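Local coordinates for hypothetical protein VC1899 (Vibrio cholerae, PDB 1XMX) that is of unknown function but carries a Card1-like endonuclease domain of the PDDEXK clan and probably binds nucleic acid, at residues A[170-178]-A[248-257]. Sequence-based numbering, arbitrary orientation.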
ATOM      1  N   LEU A 170      23.247   6.634   5.479  1.00 20.33           N
ATOM      2  CA  LEU A 170      22.273   5.745   6.139  1.00 21.00           C
ATOM      3  C   LEU A 170      21.925   4.591   5.243  1.00 20.99           C
ATOM      4  O   LEU A 170      21.754   3.453   5.711  1.00 21.29           O
ATOM      5  CB  LEU A 170      21.002   6.491   6.573  1.00 19.99           C
ATOM      6  CG  LEU A 170      21.219   7.526   7.676  1.00 20.99           C
ATOM      7  CD1 LEU A 170      19.865   8.031   8.121  1.00 20.83           C
ATOM      8  CD2 LEU A 170      21.996   6.939   8.839  1.00 17.96           C
ATOM      9  N   TYR A 171      21.863   4.864   3.942  1.00 19.81           N
ATOM     10  CA  TYR A 171      21.619   3.809   2.967  1.00 20.23           C
ATOM     11  C   TYR A 171      22.750   2.767   2.909  1.00 20.72           C
ATOM     12  O   TYR A 171      22.535   1.522   2.907  1.00 17.79           O
ATOM     13  CB  TYR A 171      21.384   4.419   1.574  1.00 24.97           C
ATOM     14  CG  TYR A 171      21.443   3.384   0.497  1.00 26.09           C
ATOM     15  CD1 TYR A 171      20.357   2.547   0.255  1.00 25.48           C
ATOM     16  CD2 TYR A 171      22.612   3.210  -0.262  1.00 27.42           C
ATOM     17  CE1 TYR A 171      20.399   1.570  -0.751  1.00 28.17           C
ATOM     18  CE2 TYR A 171      22.683   2.227  -1.282  1.00 27.70           C
ATOM     19  CZ  TYR A 171      21.574   1.408  -1.504  1.00 28.32           C
ATOM     20  OH  TYR A 171      21.635   0.440  -2.493  1.00 28.95           O
ATOM     21  N   GLN A 172      23.978   3.251   2.843  1.00 20.12           N
ATOM     22  CA  GLN A 172      25.065   2.326   2.684  1.00 21.82           C
ATOM     23  C   GLN A 172      25.272   1.554   4.016  1.00 22.67           C
ATOM     24  O   GLN A 172      25.625   0.377   4.032  1.00 23.07           O
ATOM     25  CB  GLN A 172      26.311   3.085   2.225  1.00 22.77           C
ATOM     26  CG  GLN A 172      26.101   3.903   0.967  1.00 24.64           C
ATOM     27  CD  GLN A 172      27.378   4.557   0.445  1.00 26.05           C
ATOM     28  OE1 GLN A 172      28.276   4.870   1.210  1.00 26.55           O
ATOM     29  NE2 GLN A 172      27.456   4.755  -0.885  1.00 26.92           N
ATOM     30  N   LEU A 173      25.032   2.210   5.143  1.00 21.82           N
ATOM     31  CA  LEU A 173      25.129   1.511   6.409  1.00 21.74           C
ATOM     32  C   LEU A 173      24.144   0.333   6.439  1.00 21.00           C
ATOM     33  O   LEU A 173      24.480  -0.778   6.848  1.00 20.34           O
ATOM     34  CB  LEU A 173      24.831   2.471   7.568  1.00 23.89           C
ATOM     35  CG  LEU A 173      25.956   2.992   8.461  1.00 27.39           C
ATOM     36  CD1 LEU A 173      25.328   3.731   9.602  1.00 29.03           C
ATOM     37  CD2 LEU A 173      26.837   1.865   8.993  1.00 26.14           C
ATOM     38  N   GLY A 174      22.915   0.601   5.994  1.00 21.38           N
ATOM     39  CA  GLY A 174      21.876  -0.423   5.947  1.00 20.46           C
ATOM     40  C   GLY A 174      22.241  -1.595   5.065  1.00 19.04           C
ATOM     41  O   GLY A 174      22.009  -2.729   5.445  1.00 18.44           O
ATOM     42  N   GLU A 175      22.777  -1.313   3.880  1.00 20.63           N
ATOM     43  CA  GLU A 175      23.288  -2.352   2.955  1.00 26.33           C
ATOM     44  C   GLU A 175      24.294  -3.294   3.683  1.00 24.70           C
ATOM     45  O   GLU A 175      24.272  -4.520   3.515  1.00 24.96           O
ATOM     46  CB  GLU A 175      24.063  -1.719   1.776  1.00 27.44           C
ATOM     47  CG  GLU A 175      23.317  -1.060   0.584  1.00 32.49           C
ATOM     48  CD  GLU A 175      24.327  -0.704  -0.601  1.00 34.45           C
ATOM     49  OE1 GLU A 175      25.397  -0.086  -0.355  1.00 37.36           O
ATOM     50  OE2 GLU A 175      24.089  -1.042  -1.797  1.00 39.24           O
ATOM     51  N   ARG A 176      25.205  -2.701   4.448  1.00 22.50           N
ATOM     52  CA  ARG A 176      26.238  -3.481   5.109  1.00 24.07           C
ATOM     53  C   ARG A 176      25.620  -4.376   6.113  1.00 21.68           C
ATOM     54  O   ARG A 176      26.021  -5.511   6.252  1.00 20.38           O
ATOM     55  CB  ARG A 176      27.237  -2.619   5.891  1.00 25.65           C
ATOM     56  CG  ARG A 176      27.929  -1.470   5.153  1.00 29.28           C
ATOM     57  CD  ARG A 176      28.639  -1.913   3.960  1.00 32.71           C
ATOM     58  NE  ARG A 176      29.667  -2.930   4.177  1.00 36.98           N
ATOM     59  CZ  ARG A 176      29.624  -4.158   3.634  1.00 39.43           C
ATOM     60  NH1 ARG A 176      28.568  -4.547   2.877  1.00 37.74           N
ATOM     61  NH2 ARG A 176      30.631  -5.006   3.859  1.00 39.59           N
ATOM     62  N   TRP A 177      24.711  -3.815   6.890  1.00 21.52           N
ATOM     63  CA  TRP A 177      24.111  -4.587   7.974  1.00 21.83           C
ATOM     64  C   TRP A 177      23.204  -5.673   7.361  1.00 21.32           C
ATOM     65  O   TRP A 177      23.245  -6.811   7.789  1.00 19.86           O
ATOM     66  CB  TRP A 177      23.361  -3.681   8.943  1.00 20.93           C
ATOM     67  CG  TRP A 177      24.307  -2.706   9.730  1.00 21.34           C
ATOM     68  CD1 TRP A 177      25.690  -2.699   9.730  1.00 20.77           C
ATOM     69  CD2 TRP A 177      23.901  -1.627  10.610  1.00 20.46           C
ATOM     70  NE1 TRP A 177      26.159  -1.691  10.560  1.00 22.22           N
ATOM     71  CE2 TRP A 177      25.087  -1.014  11.101  1.00 21.21           C
ATOM     72  CE3 TRP A 177      22.652  -1.119  11.018  1.00 20.95           C
ATOM     73  CZ2 TRP A 177      25.065   0.077  11.986  1.00 21.35           C
ATOM     74  CZ3 TRP A 177      22.622  -0.005  11.913  1.00 21.06           C
ATOM     75  CH2 TRP A 177      23.829   0.562  12.390  1.00 22.63           C
ATOM     76  N   ALA A 178      22.458  -5.319   6.311  1.00 20.96           N
ATOM     77  CA  ALA A 178      21.513  -6.273   5.702  1.00 20.84           C
ATOM     78  C   ALA A 178      22.282  -7.438   5.091  1.00 20.43           C
ATOM     79  O   ALA A 178      21.851  -8.573   5.110  1.00 22.00           O
ATOM     80  CB  ALA A 178      20.671  -5.576   4.629  1.00 20.66           C
ATOM     81  N   PHE A 248      17.695   5.168  13.980  1.00 21.68           N
ATOM     82  CA  PHE A 248      18.253   4.346  12.934  1.00 22.26           C
ATOM     83  C   PHE A 248      18.877   3.157  13.595  1.00 22.86           C
ATOM     84  O   PHE A 248      18.620   2.026  13.165  1.00 23.55           O
ATOM     85  CB  PHE A 248      19.304   5.130  12.164  1.00 21.91           C
ATOM     86  CG  PHE A 248      19.989   4.346  11.065  1.00 23.71           C
ATOM     87  CD1 PHE A 248      19.415   4.231   9.800  1.00 22.71           C
ATOM     88  CD2 PHE A 248      21.249   3.775  11.277  1.00 23.14           C
ATOM     89  CE1 PHE A 248      20.058   3.511   8.774  1.00 23.16           C
ATOM     90  CE2 PHE A 248      21.891   3.067  10.259  1.00 24.60           C
ATOM     91  CZ  PHE A 248      21.296   2.938   9.006  1.00 23.29           C
ATOM     92  N   ALA A 249      19.695   3.416  14.635  1.00 22.07           N
ATOM     93  CA  ALA A 249      20.391   2.343  15.413  1.00 21.82           C
ATOM     94  C   ALA A 249      19.423   1.587  16.279  1.00 23.61           C
ATOM     95  O   ALA A 249      19.673   0.451  16.695  1.00 23.48           O
ATOM     96  CB  ALA A 249      21.478   2.961  16.325  1.00 20.28           C
ATOM     97  N   ASN A 250      18.295   2.221  16.575  1.00 25.78           N
ATOM     98  CA  ASN A 250      17.283   1.517  17.309  1.00 28.37           C
ATOM     99  C   ASN A 250      16.599   0.384  16.502  1.00 28.16           C
ATOM    100  O   ASN A 250      16.045  -0.573  17.085  1.00 31.25           O
ATOM    101  CB  ASN A 250      16.293   2.494  17.921  1.00 29.86           C
ATOM    102  CG  ASN A 250      15.807   2.025  19.259  1.00 33.70           C
ATOM    103  OD1 ASN A 250      16.169   0.936  19.698  1.00 33.53           O
ATOM    104  ND2 ASN A 250      14.995   2.852  19.935  1.00 36.51           N
ATOM    105  N   GLY A 251      16.697   0.438  15.182  1.00 26.53           N
ATOM    106  CA  GLY A 251      16.088  -0.590  14.334  1.00 24.20           C
ATOM    107  C   GLY A 251      15.392  -0.053  13.096  1.00 24.20           C
ATOM    108  O   GLY A 251      15.022  -0.814  12.206  1.00 23.43           O
ATOM    109  N   GLU A 252      15.203   1.263  13.029  1.00 24.19           N
ATOM    110  CA  GLU A 252      14.608   1.882  11.830  1.00 22.85           C
ATOM    111  C   GLU A 252      15.511   1.823  10.621  1.00 20.78           C
ATOM    112  O   GLU A 252      15.085   2.201   9.548  1.00 19.76           O
ATOM    113  CB  GLU A 252      14.255   3.332  12.088  1.00 26.31           C
ATOM    114  CG  GLU A 252      13.392   3.535  13.315  1.00 30.33           C
ATOM    115  CD  GLU A 252      12.468   4.711  13.118  1.00 33.97           C
ATOM    116  OE1 GLU A 252      12.597   5.346  12.037  1.00 34.37           O
ATOM    117  OE2 GLU A 252      11.635   4.997  14.034  1.00 36.16           O
ATOM    118  N   TRP A 253      16.765   1.365  10.793  1.00 19.94           N
ATOM    119  CA  TRP A 253      17.662   1.171   9.656  1.00 18.06           C
ATOM    120  C   TRP A 253      17.077   0.266   8.535  1.00 17.79           C
ATOM    121  O   TRP A 253      17.355   0.461   7.349  1.00 19.57           O
ATOM    122  CB  TRP A 253      19.025   0.624  10.117  1.00 15.85           C
ATOM    123  CG  TRP A 253      18.996  -0.771  10.607  1.00 15.84           C
ATOM    124  CD1 TRP A 253      18.811  -1.164  11.888  1.00 16.00           C
ATOM    125  CD2 TRP A 253      19.148  -1.984   9.829  1.00 15.76           C
ATOM    126  NE1 TRP A 253      18.840  -2.526  11.970  1.00 16.60           N
ATOM    127  CE2 TRP A 253      19.037  -3.060  10.728  1.00 15.69           C
ATOM    128  CE3 TRP A 253      19.391  -2.255   8.474  1.00 15.76           C
ATOM    129  CZ2 TRP A 253      19.175  -4.374  10.334  1.00 16.28           C
ATOM    130  CZ3 TRP A 253      19.498  -3.576   8.070  1.00 15.11           C
ATOM    131  CH2 TRP A 253      19.398  -4.614   8.988  1.00 15.27           C
ATOM    132  N   LEU A 254      16.307  -0.748   8.916  1.00 18.77           N
ATOM    133  CA  LEU A 254      15.880  -1.776   7.968  1.00 18.97           C
ATOM    134  C   LEU A 254      14.733  -1.256   7.119  1.00 18.65           C
ATOM    135  O   LEU A 254      14.646  -1.543   5.930  1.00 21.10           O
ATOM    136  CB  LEU A 254      15.450  -3.031   8.714  1.00 17.27           C
ATOM    137  CG  LEU A 254      14.919  -4.122   7.786  1.00 17.70           C
ATOM    138  CD1 LEU A 254      15.953  -4.630   6.739  1.00 15.48           C
ATOM    139  CD2 LEU A 254      14.427  -5.271   8.645  1.00 19.17           C
ATOM    140  N   GLU A 255      13.845  -0.485   7.716  1.00 17.78           N
ATOM    141  CA  GLU A 255      12.710   0.086   6.950  1.00 19.98           C
ATOM    142  C   GLU A 255      13.227   1.242   6.065  1.00 18.68           C
ATOM    143  O   GLU A 255      12.707   1.486   5.001  1.00 18.89           O
ATOM    144  CB  GLU A 255      11.590   0.551   7.874  1.00 18.52           C
ATOM    145  CG  GLU A 255      12.062   1.562   8.960  1.00 22.61           C
ATOM    146  CD  GLU A 255      10.981   1.890   9.979  1.00 24.32           C
ATOM    147  OE1 GLU A 255       9.992   1.137  10.113  1.00 29.72           O
ATOM    148  OE2 GLU A 255      11.103   2.889  10.684  1.00 27.50           O
ATOM    149  N   THR A 256      14.182   2.002   6.570  1.00 17.84           N
ATOM    150  CA  THR A 256      14.847   3.028   5.794  1.00 18.55           C
ATOM    151  C   THR A 256      15.543   2.475   4.552  1.00 17.16           C
ATOM    152  O   THR A 256      15.444   3.074   3.483  1.00 18.44           O
ATOM    153  CB  THR A 256      15.917   3.733   6.665  1.00 20.11           C
ATOM    154  OG1 THR A 256      15.274   4.339   7.790  1.00 21.05           O
ATOM    155  CG2 THR A 256      16.589   4.844   5.871  1.00 21.84           C
ATOM    156  N   LEU A 257      16.281   1.368   4.718  1.00 15.67           N
ATOM    157  CA  LEU A 257      16.918   0.613   3.633  1.00 16.22           C
ATOM    158  C   LEU A 257      15.861   0.085   2.626  1.00 16.01           C
ATOM    159  O   LEU A 257      16.015   0.212   1.400  1.00 14.17           O
ATOM    160  CB  LEU A 257      17.723  -0.568   4.206  1.00 17.17           C
ATOM    161  CG  LEU A 257      18.250  -1.550   3.140  1.00 19.26           C
ATOM    162  CD1 LEU A 257      19.360  -0.968   2.266  1.00 16.29           C
ATOM    163  CD2 LEU A 257      18.676  -2.833   3.840  1.00 19.22           C
TER
HETATM  164  O   HOH W   1      19.201   2.254   5.601  1.00 25.55           O
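Phe-248 inserts its ring as a knob between Leu-170, Leu-173, Gly-174 and Trp-177. Leu-170 CD2 sits over the centre of one ring face in a CH-pi contact, 3.8 Å from the centroid, while Trp-253 CB packs against the opposite face, nearer the rim. Leu-173 CD1 approaches Phe-248 CE2 to 3.6 Å, and CZ3 of Trp-177 meets the same carbon obliquely. The Trp-177 indole also turns the edge of its six-membered ring onto the face of Trp-253, a T-shaped pair with planes at 84° and CE3 of Trp-177 lying 3.7 Å from CG of Trp-253. This completes an aromatic cluster. Trp-253 reaches it with CG set between its backbone N and carbonyl carbon (chi1 70°), which lays the indole along helix 170-178 past Gly-174 and Ala-178.

A second knob, Leu-257, fills the space bounded by Tyr-171, Gly-174, Glu-175 and Ala-178; its CD2 is tight against Ala-178 CB at 3.5 Å. Between the knobs, Gly-174 lets the backbones close to 5.6 Å between its CA and that of Leu-257. No direct hydrogen bond joins the segments, but a water bridges the carbonyl oxygens of Leu-170 and Trp-253 at the edge of the Phe-248 ring.

Outside this shell, Asp-224 fixes the Trp-177 indole through a hydrogen bond to NE1, and Phe-344 packs edge-to-face with Trp-253. Segments 170-178 and 248-257 cross almost perpendicularly (-99°), and so pack helix 164-179 against helix 243-266 of the Card1-like region, with helices 181-201 and 216-227 packed around Trp-177.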